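Local coordinates for MsStt7d protein (Micromonas, PDB 4IX3) that probably phosphorylates proteins with ATP, this piece being the kinase catalytic domain of a state transition kinase homolog, at residues Glu141-Leu153 against Ala253-Arg266. Numbering follows the deposited sequence.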
loop_
_atom_site.group_PDB
_atom_site.type_symbol
_atom_site.label_atom_id
_atom_site.label_comp_id
_atom_site.label_asym_id
_atom_site.label_seq_id
_atom_site.Cartn_x
_atom_site.Cartn_y
_atom_site.Cartn_z
ATOM N N GLU B 141 -25.695 -3.354 -22.167
ATOM C CA GLU B 141 -24.262 -3.089 -22.138
ATOM C C GLU B 141 -23.950 -1.874 -23.018
ATOM O O GLU B 141 -23.190 -0.972 -22.602
ATOM C CB GLU B 141 -23.418 -4.280 -22.569
ATOM C CG GLU B 141 -23.299 -5.355 -21.498
ATOM C CD GLU B 141 -24.553 -6.188 -21.314
ATOM O OE1 GLU B 141 -25.108 -6.713 -22.309
ATOM O OE2 GLU B 141 -25.058 -6.247 -20.182
ATOM N N LEU B 142 -24.545 -1.802 -24.222
ATOM C CA LEU B 142 -24.271 -0.670 -25.093
ATOM C C LEU B 142 -24.697 0.645 -24.444
ATOM O O LEU B 142 -23.958 1.638 -24.472
ATOM C CB LEU B 142 -24.978 -0.848 -26.438
ATOM C CG LEU B 142 -24.793 0.269 -27.477
ATOM C CD1 LEU B 142 -23.327 0.523 -27.769
ATOM C CD2 LEU B 142 -25.475 -0.149 -28.790
ATOM N N GLY B 143 -25.893 0.664 -23.877
ATOM C CA GLY B 143 -26.442 1.859 -23.262
ATOM C C GLY B 143 -25.583 2.377 -22.111
ATOM O O GLY B 143 -25.235 3.573 -22.083
ATOM N N VAL B 144 -25.180 1.480 -21.208
ATOM C CA VAL B 144 -24.378 1.900 -20.054
ATOM C C VAL B 144 -22.982 2.297 -20.535
ATOM O O VAL B 144 -22.388 3.249 -20.000
ATOM C CB VAL B 144 -24.324 0.888 -18.898
ATOM C CG1 VAL B 144 -25.705 0.671 -18.327
ATOM C CG2 VAL B 144 -23.575 -0.391 -19.239
ATOM N N THR B 145 -22.420 1.612 -21.542
ATOM C CA THR B 145 -21.112 1.994 -22.051
ATOM C C THR B 145 -21.127 3.388 -22.662
ATOM O O THR B 145 -20.233 4.196 -22.452
ATOM C CB THR B 145 -20.542 0.930 -23.033
ATOM O OG1 THR B 145 -20.556 -0.335 -22.339
ATOM C CG2 THR B 145 -19.121 1.279 -23.485
ATOM N N LYS B 146 -22.133 3.664 -23.481
ATOM C CA LYS B 146 -22.220 4.984 -24.096
ATOM C C LYS B 146 -22.316 6.111 -23.060
ATOM O O LYS B 146 -21.572 7.104 -23.123
ATOM C CB LYS B 146 -23.454 4.990 -24.999
ATOM C CG LYS B 146 -23.263 4.234 -26.295
ATOM C CD LYS B 146 -24.469 4.332 -27.224
ATOM C CE LYS B 146 -24.967 5.768 -27.195
ATOM N NZ LYS B 146 -25.358 6.472 -28.467
ATOM N N LYS B 147 -23.197 5.912 -22.087
ATOM C CA LYS B 147 -23.392 6.964 -21.099
ATOM C C LYS B 147 -22.154 7.142 -20.219
ATOM O O LYS B 147 -21.675 8.255 -19.969
ATOM C CB LYS B 147 -24.634 6.710 -20.269
ATOM C CG LYS B 147 -24.957 7.841 -19.284
ATOM C CD LYS B 147 -26.236 7.538 -18.483
ATOM C CE LYS B 147 -26.861 8.738 -17.776
ATOM N NZ LYS B 147 -25.961 9.225 -16.684
ATOM N N ALA B 148 -21.631 6.022 -19.699
ATOM C CA ALA B 148 -20.479 6.075 -18.796
ATOM C C ALA B 148 -19.264 6.616 -19.512
ATOM O O ALA B 148 -18.504 7.407 -18.948
ATOM C CB ALA B 148 -20.166 4.694 -18.250
ATOM N N MET B 149 -18.989 6.144 -20.737
ATOM C CA MET B 149 -17.809 6.577 -21.439
ATOM C C MET B 149 -17.891 8.053 -21.814
ATOM O O MET B 149 -16.867 8.743 -21.808
ATOM C CB MET B 149 -17.468 5.672 -22.628
ATOM C CG MET B 149 -17.002 4.271 -22.264
ATOM S SD MET B 149 -15.557 4.208 -21.164
ATOM C CE MET B 149 -14.352 4.972 -22.252
ATOM N N ARG B 150 -19.081 8.529 -22.168
ATOM C CA ARG B 150 -19.171 9.948 -22.512
ATOM C C ARG B 150 -18.819 10.764 -21.260
ATOM O O ARG B 150 -18.083 11.768 -21.377
ATOM C CB ARG B 150 -20.607 10.259 -22.981
ATOM C CG ARG B 150 -20.791 11.686 -23.485
ATOM C CD ARG B 150 -22.234 11.983 -23.866
ATOM N NE ARG B 150 -22.668 11.236 -25.046
ATOM C CZ ARG B 150 -23.516 10.216 -25.028
ATOM N NH1 ARG B 150 -24.027 9.810 -23.863
ATOM N NH2 ARG B 150 -23.903 9.659 -26.182
ATOM N N GLU B 151 -19.339 10.335 -20.099
ATOM C CA GLU B 151 -19.036 11.075 -18.855
ATOM C C GLU B 151 -17.567 10.960 -18.448
ATOM O O GLU B 151 -16.910 11.950 -18.104
ATOM C CB GLU B 151 -19.959 10.565 -17.753
ATOM C CG GLU B 151 -21.399 10.947 -18.048
ATOM C CD GLU B 151 -22.419 10.233 -17.198
ATOM O OE1 GLU B 151 -23.644 10.471 -17.430
ATOM O OE2 GLU B 151 -22.067 9.386 -16.316
ATOM N N LEU B 152 -17.026 9.757 -18.511
ATOM C CA LEU B 152 -15.621 9.546 -18.143
ATOM C C LEU B 152 -14.660 10.281 -19.076
ATOM O O LEU B 152 -13.731 10.971 -18.616
ATOM C CB LEU B 152 -15.306 8.045 -18.221
ATOM C CG LEU B 152 -13.818 7.696 -17.960
ATOM C CD1 LEU B 152 -13.347 8.194 -16.585
ATOM C CD2 LEU B 152 -13.678 6.172 -18.058
ATOM N N LEU B 153 -14.844 10.155 -20.404
ATOM C CA LEU B 153 -13.955 10.787 -21.328
ATOM C C LEU B 153 -14.102 12.324 -21.201
ATOM O O LEU B 153 -13.089 13.037 -21.317
ATOM C CB LEU B 153 -14.183 10.343 -22.769
ATOM C CG LEU B 153 -13.857 8.877 -23.020
ATOM C CD1 LEU B 153 -14.420 8.498 -24.393
ATOM C CD2 LEU B 153 -12.374 8.646 -22.970
ATOM N N ALA B 253 -8.981 4.201 -19.787
ATOM C CA ALA B 253 -10.383 4.422 -20.156
ATOM C C ALA B 253 -10.826 3.340 -21.183
ATOM O O ALA B 253 -11.971 2.905 -21.115
ATOM C CB ALA B 253 -10.579 5.804 -20.751
ATOM N N GLY B 254 -9.931 2.908 -22.076
ATOM C CA GLY B 254 -10.272 1.768 -22.965
ATOM C C GLY B 254 -10.531 0.470 -22.212
ATOM O O GLY B 254 -11.491 -0.220 -22.500
ATOM N N CYS B 255 -9.772 0.248 -21.127
ATOM C CA CYS B 255 -10.070 -0.877 -20.262
ATOM C C CYS B 255 -11.416 -0.779 -19.608
ATOM O O CYS B 255 -12.138 -1.761 -19.528
ATOM C CB CYS B 255 -8.977 -1.029 -19.187
ATOM S SG CYS B 255 -7.323 -1.474 -19.801
ATOM N N VAL B 256 -11.755 0.425 -19.094
ATOM C CA VAL B 256 -13.088 0.604 -18.504
ATOM C C VAL B 256 -14.139 0.278 -19.587
ATOM O O VAL B 256 -15.117 -0.390 -19.274
ATOM C CB VAL B 256 -13.271 2.073 -18.044
ATOM C CG1 VAL B 256 -14.715 2.372 -17.633
ATOM C CG2 VAL B 256 -12.326 2.369 -16.868
ATOM N N MET B 257 -13.965 0.809 -20.790
ATOM C CA MET B 257 -14.928 0.556 -21.847
ATOM C C MET B 257 -15.115 -0.938 -22.151
ATOM O O MET B 257 -16.262 -1.402 -22.283
ATOM C CB MET B 257 -14.483 1.246 -23.109
ATOM C CG MET B 257 -15.471 1.013 -24.261
ATOM S SD MET B 257 -15.293 2.242 -25.529
ATOM C CE MET B 257 -16.429 1.570 -26.768
ATOM N N LEU B 258 -14.000 -1.688 -22.232
ATOM C CA LEU B 258 -14.114 -3.136 -22.445
ATOM C C LEU B 258 -14.973 -3.774 -21.374
ATOM O O LEU B 258 -15.784 -4.652 -21.656
ATOM C CB LEU B 258 -12.740 -3.783 -22.438
ATOM C CG LEU B 258 -11.871 -3.476 -23.679
ATOM C CD1 LEU B 258 -10.403 -3.754 -23.452
ATOM C CD2 LEU B 258 -12.362 -4.266 -24.910
ATOM N N GLN B 259 -14.725 -3.429 -20.099
ATOM C CA GLN B 259 -15.484 -4.055 -19.045
ATOM C C GLN B 259 -16.954 -3.662 -19.034
ATOM O O GLN B 259 -17.805 -4.484 -18.740
ATOM C CB GLN B 259 -14.804 -3.750 -17.716
ATOM C CG GLN B 259 -13.382 -4.280 -17.658
ATOM C CD GLN B 259 -12.854 -4.466 -16.257
ATOM O OE1 GLN B 259 -12.577 -5.604 -15.803
ATOM N NE2 GLN B 259 -12.597 -3.363 -15.625
ATOM N N LEU B 260 -17.233 -2.375 -19.279
ATOM C CA LEU B 260 -18.644 -1.983 -19.339
ATOM C C LEU B 260 -19.344 -2.689 -20.509
ATOM O O LEU B 260 -20.495 -3.064 -20.371
ATOM C CB LEU B 260 -18.752 -0.464 -19.491
ATOM C CG LEU B 260 -18.196 0.293 -18.277
ATOM C CD1 LEU B 260 -18.311 1.758 -18.605
ATOM C CD2 LEU B 260 -18.996 -0.111 -17.050
ATOM N N ALA B 261 -18.656 -2.775 -21.648
ATOM C CA ALA B 261 -19.267 -3.278 -22.881
ATOM C C ALA B 261 -19.487 -4.786 -22.901
ATOM O O ALA B 261 -20.418 -5.242 -23.580
ATOM C CB ALA B 261 -18.412 -2.851 -24.069
ATOM N N VAL B 262 -18.650 -5.557 -22.194
ATOM C CA VAL B 262 -18.649 -7.039 -22.339
ATOM C C VAL B 262 -18.701 -7.664 -20.951
ATOM O O VAL B 262 -17.709 -7.543 -20.193
ATOM C CB VAL B 262 -17.417 -7.552 -23.090
ATOM C CG1 VAL B 262 -17.507 -9.054 -23.341
ATOM C CG2 VAL B 262 -17.217 -6.794 -24.400
ATOM N N VAL B 263 -19.853 -8.234 -20.589
ATOM C CA VAL B 263 -20.077 -8.788 -19.236
ATOM C C VAL B 263 -18.910 -9.709 -18.848
ATOM O O VAL B 263 -18.410 -9.650 -17.710
ATOM C CB VAL B 263 -21.460 -9.465 -19.064
ATOM C CG1 VAL B 263 -21.562 -10.165 -17.711
ATOM C CG2 VAL B 263 -22.554 -8.415 -19.232
ATOM N N GLY B 264 -18.521 -10.586 -19.757
ATOM C CA GLY B 264 -17.451 -11.541 -19.446
ATOM C C GLY B 264 -16.077 -10.924 -19.229
ATOM O O GLY B 264 -15.179 -11.621 -18.704
ATOM N N LEU B 265 -15.877 -9.632 -19.566
ATOM C CA LEU B 265 -14.600 -9.003 -19.261
ATOM C C LEU B 265 -14.626 -8.272 -17.922
ATOM O O LEU B 265 -13.640 -7.611 -17.590
ATOM C CB LEU B 265 -14.183 -8.043 -20.364
ATOM C CG LEU B 265 -14.077 -8.719 -21.748
ATOM C CD1 LEU B 265 -13.667 -7.696 -22.794
ATOM C CD2 LEU B 265 -13.109 -9.897 -21.693
ATOM N N ARG B 266 -15.716 -8.396 -17.164
ATOM C CA ARG B 266 -15.823 -7.635 -15.899
ATOM C C ARG B 266 -15.020 -8.224 -14.745
ATOM O O ARG B 266 -14.829 -7.559 -13.732
ATOM C CB ARG B 266 -17.289 -7.442 -15.484
ATOM C CG ARG B 266 -17.967 -6.530 -16.507
ATOM C CD ARG B 266 -19.429 -6.331 -16.229
ATOM N NE ARG B 266 -19.992 -5.390 -17.199
ATOM C CZ ARG B 266 -21.306 -5.133 -17.287
ATOM N NH1 ARG B 266 -22.168 -5.703 -16.439
ATOM N NH2 ARG B 266 -21.785 -4.304 -18.218
#
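Thr145 packs against Leu260, their CA atoms 5.4 Å apart. The small threonine leaves a hollow on helix 141-153, and into it fits the backbone of Leu260 and Ala261: Thr145 OG1 lies 3.2 Å from Leu260 C. No hydrogen bond crosses here. Instead Thr145 OG1 turns back along its own helix to Glu141 O (2.7 Å), which Thr145 N reaches from the opposite face of the carbonyl plane. With CG2 anti to the backbone N (OG1 at chi1 -55°), the methyl meets Met257 CG. A valine in place of Thr145 would probably keep that methyl contact but leave Glu141 O with one donor fewer and press a methyl against the Leu260-Ala261 backbone.

On one flank Leu260 CD1 is pushed tightly against Ala148 CB, at 3.5 Å. One turn on from Thr145, Met149, bent at both chi2 and chi3, crosses Met257 at about a right angle; its SD sits 3.7 Å from Met257 CB and its CE rests on Ala253 O. Leu152 CD2 then meets Val256 CG1 tip to tip, while Ala253 CB takes the CD2 methyls of Leu152 and Leu153.

At the far end Glu141 CB touches Ala261 O (3.3 Å), and its carboxylate, hydrogen-bonded to Thr127, passes Val263 CG2. Arg266 NE and NH2 bind Gln259 O and Leu260 O, both 2.8 Å, closing the C-terminal end of helix 246-261. The near-antiparallel pair, 155° between directions and 8.7 Å between axes, is the buried helical centre of a protein kinase C-lobe, where the E and F helices characteristically pack.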